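Local coordinates for putative uncharacterized protein (Wolbachia pipientis, PDB 3F4S) that probably catalyses disulfide bond formation, as a thioredoxin-fold oxidoreductase of the DsbA type, at residues 22-27 / 44-49; 88-93 / 145-150. The protein carries 1 engineered substitution. One frame throughout, in Å; residues are numbered along the deposited sequence.

Contact 1 sits where the N-terminal chain meets the central sheet of the thioredoxin fold, its centre about 8 Å from that of the chain. Contact 2 lies in the helical part of the molecule, about 16 Å from the same point, and the centres of the two are about 20 Å apart. They are nevertheless joined directly: the chain leaving strand 41-47 of contact 1 reaches L49, whose CD1 packs at 3.7 Å from CB of A91 in 88-93. Just beyond L49 comes the C51-C54 disulfide, probably the redox-active pair of this family. Contact 2 holds half of the second disulfide, C97-C146.

Contact 1: residues 22-27 / 44-49; sequences NELLLP and IEYASL
I44 meets L25 with the end of its longer branch. CD1 lies 3.7 Å from the CA of L25 and equally close to its carbonyl carbon, so the methyl presses on the main chain, while CD2 of L25 reaches the same CD1 at 4.0 Å. The two side chains cross at a slant and touch through single methyl groups. I44 gets there in an extended form: CG1 stands opposite the carbonyl carbon (chi1 -64°) and CD1 continues straight outward (chi2 168°). The second meeting is looser. OH of Y46 approaches CG of L24 at 3.9 Å with the methyl carbons a little farther, although L24 has a second conformer, which makes this detail less certain.

The isoleucine methyl meets the chain where the short helix 21-24 ends. L25 N donates to N22 O at 3.1 Å in the last turn, and L25 is the first residue to leave helical angles. On the other side, I44 pairs with F176 and Y46 with I174 in the sheet. The leucines are backed by neighbours: L24 by L162 and L167 of helix 150-167, and L25 by F176 and H188.

R80, on strand 75-81, supplies the polar link. Its NH1 hydrogen-bonds both L24 O and Y46 OH, and NH2 makes a weak bond to L26 O.

No hydrogen bond runs directly between 22-27 and 44-49; across their 169 Å² of shared surface the contact is van der Waals packing. The N-terminal turn is therefore probably held on the thioredoxin-fold sheet by this packing together with a shared arginine, whose charge would be eased by the carbonyls and would polarise the tyrosine hydroxyl.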
loop_
_atom_site.group_PDB
_atom_site.type_symbol
_atom_site.label_atom_id
_atom_site.label_comp_id
_atom_site.label_asym_id
_atom_site.label_seq_id
_atom_site.Cartn_x
_atom_site.Cartn_y
_atom_site.Cartn_z
ATOM N N ASN A 22 -5.474 -12.623 -12.019
ATOM C CA ASN A 22 -5.767 -11.462 -12.854
ATOM C C ASN A 22 -6.827 -10.544 -12.263
ATOM O O ASN A 22 -6.694 -9.321 -12.308
ATOM C CB ASN A 22 -6.156 -11.877 -14.270
ATOM C CG ASN A 22 -5.053 -11.615 -15.261
ATOM O OD1 ASN A 22 -4.827 -10.473 -15.670
ATOM N ND2 ASN A 22 -4.345 -12.667 -15.646
ATOM N N GLU A 23 -7.871 -11.140 -11.704
ATOM C CA GLU A 23 -8.949 -10.370 -11.101
ATOM C C GLU A 23 -8.483 -9.656 -9.835
ATOM O O GLU A 23 -9.079 -8.665 -9.413
ATOM C CB GLU A 23 -10.147 -11.276 -10.819
ATOM C CG GLU A 23 -10.823 -11.786 -12.088
ATOM C CD GLU A 23 -11.684 -13.006 -11.843
ATOM O OE1 GLU A 23 -11.558 -13.619 -10.763
ATOM O OE2 GLU A 23 -12.485 -13.357 -12.736
ATOM N N LEU A 24 -7.401 -10.152 -9.247
ATOM C CA LEU A 24 -6.838 -9.549 -8.047
ATOM C C LEU A 24 -5.985 -8.329 -8.399
ATOM O O LEU A 24 -5.824 -7.416 -7.586
ATOM C CB LEU A 24 -6.008 -10.582 -7.284
ATOM C CG LEU A 24 -5.617 -10.233 -5.850
ATOM C CD1 LEU A 24 -6.808 -9.651 -5.102
ATOM C CD2 LEU A 24 -5.071 -11.458 -5.138
ATOM N N LEU A 25 -5.448 -8.314 -9.615
ATOM C CA LEU A 25 -4.589 -7.223 -10.065
ATOM C C LEU A 25 -5.352 -6.114 -10.784
ATOM O O LEU A 25 -4.896 -5.572 -11.787
ATOM C CB LEU A 25 -3.451 -7.759 -10.934
ATOM C CG LEU A 25 -2.435 -8.625 -10.185
ATOM C CD1 LEU A 25 -1.245 -8.946 -11.084
ATOM C CD2 LEU A 25 -1.973 -7.944 -8.891
ATOM N N LEU A 26 -6.530 -5.794 -10.263
ATOM C CA LEU A 26 -7.297 -4.650 -10.731
ATOM C C LEU A 26 -7.879 -3.948 -9.514
ATOM O O LEU A 26 -7.902 -4.519 -8.424
ATOM C CB LEU A 26 -8.405 -5.087 -11.693
ATOM C CG LEU A 26 -9.346 -6.213 -11.258
ATOM C CD1 LEU A 26 -10.335 -5.732 -10.211
ATOM C CD2 LEU A 26 -10.089 -6.787 -12.460
ATOM N N PRO A 27 -8.339 -2.703 -9.687
ATOM C CA PRO A 27 -8.945 -1.991 -8.561
ATOM C C PRO A 27 -10.200 -2.709 -8.072
ATOM O O PRO A 27 -11.141 -2.923 -8.843
ATOM C CB PRO A 27 -9.291 -0.628 -9.160
ATOM C CG PRO A 27 -8.356 -0.480 -10.317
ATOM C CD PRO A 27 -8.236 -1.856 -10.885
ATOM N N ILE A 44 -0.053 -1.500 -7.815
ATOM C CA ILE A 44 -0.540 -2.124 -6.593
ATOM C C ILE A 44 0.675 -2.505 -5.773
ATOM O O ILE A 44 1.575 -3.166 -6.273
ATOM C CB ILE A 44 -1.369 -3.392 -6.897
ATOM C CG1 ILE A 44 -2.629 -3.023 -7.686
ATOM C CG2 ILE A 44 -1.731 -4.135 -5.600
ATOM C CD1 ILE A 44 -3.363 -4.221 -8.283
ATOM N N GLU A 45 0.715 -2.056 -4.525
ATOM C CA GLU A 45 1.812 -2.381 -3.631
ATOM C C GLU A 45 1.295 -3.196 -2.453
ATOM O O GLU A 45 0.306 -2.817 -1.820
ATOM C CB GLU A 45 2.475 -1.102 -3.100
ATOM C CG GLU A 45 3.517 -1.390 -2.030
ATOM C CD GLU A 45 4.133 -0.132 -1.411
ATOM O OE1 GLU A 45 3.841 0.995 -1.877
ATOM O OE2 GLU A 45 4.921 -0.273 -0.452
ATOM N N TYR A 46 1.963 -4.309 -2.159
ATOM C CA TYR A 46 1.763 -5.020 -0.901
ATOM C C TYR A 46 2.974 -4.789 -0.008
ATOM O O TYR A 46 4.112 -5.015 -0.423
ATOM C CB TYR A 46 1.616 -6.522 -1.136
ATOM C CG TYR A 46 0.301 -6.958 -1.734
ATOM C CD1 TYR A 46 -0.772 -7.315 -0.920
ATOM C CD2 TYR A 46 0.134 -7.027 -3.112
ATOM C CE1 TYR A 46 -1.982 -7.735 -1.467
ATOM C CE2 TYR A 46 -1.069 -7.440 -3.670
ATOM C CZ TYR A 46 -2.121 -7.790 -2.844
ATOM O OH TYR A 46 -3.303 -8.207 -3.398
ATOM N N ALA A 47 2.741 -4.358 1.227
ATOM C CA ALA A 47 3.849 -4.152 2.154
ATOM C C ALA A 47 3.389 -4.255 3.597
ATOM O O ALA A 47 2.223 -4.032 3.901
ATOM C CB ALA A 47 4.510 -2.796 1.908
ATOM N N SER A 48 4.324 -4.604 4.475
ATOM C CA SER A 48 4.110 -4.579 5.910
ATOM C C SER A 48 4.551 -3.221 6.434
ATOM O O SER A 48 5.624 -2.721 6.062
ATOM C CB SER A 48 4.951 -5.670 6.576
ATOM O OG SER A 48 5.172 -5.369 7.940
ATOM N N LEU A 49 3.742 -2.625 7.303
ATOM C CA LEU A 49 4.063 -1.312 7.845
ATOM C C LEU A 49 5.293 -1.310 8.760
ATOM O O LEU A 49 5.843 -0.248 9.052
ATOM C CB LEU A 49 2.857 -0.717 8.580
ATOM C CG LEU A 49 1.662 -0.349 7.693
ATOM C CD1 LEU A 49 0.417 -0.012 8.519
ATOM C CD2 LEU A 49 2.022 0.815 6.775
#

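Contact 2: residues 88-93 / 145-150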
loop_
_atom_site.group_PDB
_atom_site.type_symbol
_atom_site.label_atom_id
_atom_site.label_comp_id
_atom_site.label_asym_id
_atom_site.label_seq_id
_atom_site.Cartn_x
_atom_site.Cartn_y
_atom_site.Cartn_z
ATOM N N GLY A 88 2.096 -4.521 13.311
ATOM C CA GLY A 88 1.758 -4.239 11.930
ATOM C C GLY A 88 0.306 -4.522 11.626
ATOM O O GLY A 88 -0.331 -3.797 10.860
ATOM N N LEU A 89 -0.219 -5.590 12.215
ATOM C CA LEU A 89 -1.613 -5.929 12.001
ATOM C C LEU A 89 -2.510 -4.904 12.697
ATOM O O LEU A 89 -3.503 -4.447 12.127
ATOM C CB LEU A 89 -1.906 -7.353 12.480
ATOM C CG LEU A 89 -3.353 -7.833 12.352
ATOM C CD1 LEU A 89 -3.920 -7.569 10.964
ATOM C CD2 LEU A 89 -3.415 -9.306 12.689
ATOM N N LYS A 90 -2.154 -4.531 13.921
ATOM C CA LYS A 90 -2.908 -3.497 14.634
ATOM C C LYS A 90 -2.834 -2.156 13.892
ATOM O O LYS A 90 -3.828 -1.425 13.816
ATOM C CB LYS A 90 -2.411 -3.354 16.079
ATOM C CG LYS A 90 -2.801 -4.522 16.980
ATOM C CD LYS A 90 -4.266 -4.449 17.366
ATOM C CE LYS A 90 -4.736 -5.751 17.995
ATOM N NZ LYS A 90 -6.083 -5.632 18.639
ATOM N N ALA A 91 -1.663 -1.840 13.343
ATOM C CA ALA A 91 -1.504 -0.607 12.570
ATOM C C ALA A 91 -2.409 -0.653 11.332
ATOM O O ALA A 91 -3.097 0.329 11.014
ATOM C CB ALA A 91 -0.048 -0.405 12.163
ATOM N N ALA A 92 -2.420 -1.794 10.644
ATOM C CA ALA A 92 -3.268 -1.948 9.465
ATOM C C ALA A 92 -4.744 -1.775 9.830
ATOM O O ALA A 92 -5.507 -1.148 9.094
ATOM C CB ALA A 92 -3.031 -3.309 8.807
ATOM N N MET A 93 -5.151 -2.337 10.962
ATOM C CA MET A 93 -6.522 -2.155 11.437
ATOM C C MET A 93 -6.813 -0.678 11.702
ATOM O O MET A 93 -7.868 -0.164 11.320
ATOM C CB MET A 93 -6.756 -2.989 12.703
ATOM C CG MET A 93 -6.742 -4.509 12.440
ATOM S SD MET A 93 -6.684 -5.493 13.945
ATOM C CE MET A 93 -8.222 -5.011 14.737
ATOM N N GLN A 145 -12.035 1.495 19.071
ATOM C CA GLN A 145 -12.914 0.730 18.213
ATOM C C GLN A 145 -12.153 0.196 17.005
ATOM O O GLN A 145 -12.275 -0.974 16.643
ATOM C CB GLN A 145 -14.110 1.575 17.780
ATOM C CG GLN A 145 -15.158 0.780 17.032
ATOM C CD GLN A 145 -16.564 1.268 17.309
ATOM O OE1 GLN A 145 -16.763 2.368 17.824
ATOM N NE2 GLN A 145 -17.551 0.447 16.969
ATOM N N CYS A 146 -11.340 1.043 16.388
ATOM C CA CYS A 146 -10.607 0.602 15.210
ATOM C C CYS A 146 -9.587 -0.492 15.517
ATOM O O CYS A 146 -9.467 -1.456 14.763
ATOM C CB CYS A 146 -9.938 1.780 14.504
ATOM S SG CYS A 146 -11.097 2.761 13.524
ATOM N N ILE A 147 -8.834 -0.346 16.602
ATOM C CA ILE A 147 -7.766 -1.284 16.923
ATOM C C ILE A 147 -8.298 -2.637 17.410
ATOM O O ILE A 147 -7.556 -3.616 17.505
ATOM C CB ILE A 147 -6.805 -0.663 17.953
ATOM C CG1 ILE A 147 -5.363 -1.040 17.619
ATOM C CG2 ILE A 147 -7.203 -1.041 19.373
ATOM C CD1 ILE A 147 -4.399 0.084 17.792
ATOM N N ASN A 148 -9.588 -2.680 17.723
ATOM C CA ASN A 148 -10.205 -3.919 18.185
ATOM C C ASN A 148 -11.265 -4.483 17.239
ATOM O O ASN A 148 -11.985 -5.420 17.589
ATOM C CB ASN A 148 -10.786 -3.724 19.584
ATOM C CG ASN A 148 -9.712 -3.516 20.626
ATOM O OD1 ASN A 148 -8.883 -4.396 20.857
ATOM N ND2 ASN A 148 -9.715 -2.349 21.260
ATOM N N ASP A 149 -11.358 -3.918 16.040
ATOM C CA ASP A 149 -12.422 -4.280 15.115
ATOM C C ASP A 149 -12.140 -5.629 14.448
ATOM O O ASP A 149 -11.331 -5.725 13.519
ATOM C CB ASP A 149 -12.618 -3.176 14.069
ATOM C CG ASP A 149 -13.889 -3.358 13.253
ATOM O OD1 ASP A 149 -14.289 -4.519 13.009
ATOM O OD2 ASP A 149 -14.489 -2.338 12.857
ATOM N N LYS A 150 -12.803 -6.670 14.942
ATOM C CA LYS A 150 -12.591 -8.027 14.449
ATOM C C LYS A 150 -12.929 -8.155 12.963
ATOM O O LYS A 150 -12.278 -8.901 12.239
ATOM C CB LYS A 150 -13.416 -9.034 15.265
HETATM O O HOH W 1 -5.543 -4.288 21.259
HETATM O O HOH W 2 -10.241 -1.156 12.311
#
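The peptide plane that follows I147 is met by K90 and M93 from different directions. CE of M93 stands over the oxygen on one face, 3.2 Å from I147 O. NZ of K90 donates to that oxygen at 2.7 Å, making an angle of 160° at O with the C=O bond and tilted 19° from the plane toward the opposite face. The amide of N148 takes a looser part: a water accepts from K90 NZ at 3.0 Å and donates to N148 OD1 at 3.4 Å, a weak bond, while ND2 turns to N144 O.

The same methyl of M93 also approaches D149 O at 3.4 Å. It does so because the chain bends at its last torsion (chi3 62°), bringing CE back beneath the carbonyls. CB of M93, nearer the helix, faces C146 O at 3.7 Å. A second water bridges the backbones there, donating to M93 O at 2.8 Å and to C146 O at 2.6 Å. The K90 chain crosses the I147 side chain at about a right angle, but that residue has two conformers, so this packing is doubtful in detail.

Outside the pair, M153 and I156 of helix 150-167 pack on M93, and L126 touches both K90 and I147. D149 caps helix 150-167 through OD1 to I152 N.

K90 and M93 thus hold helix 86-94 against the end of helix 140-147 and the turn to helix 150-167, while the C97-C146 disulfide joins the chain just after helix 86-94 to helix 140-147. The ammonium of K90 probably polarises the I147 carbonyl, and the exposed tie through water and N148 looks the weaker link beside the direct bond and the disulfide.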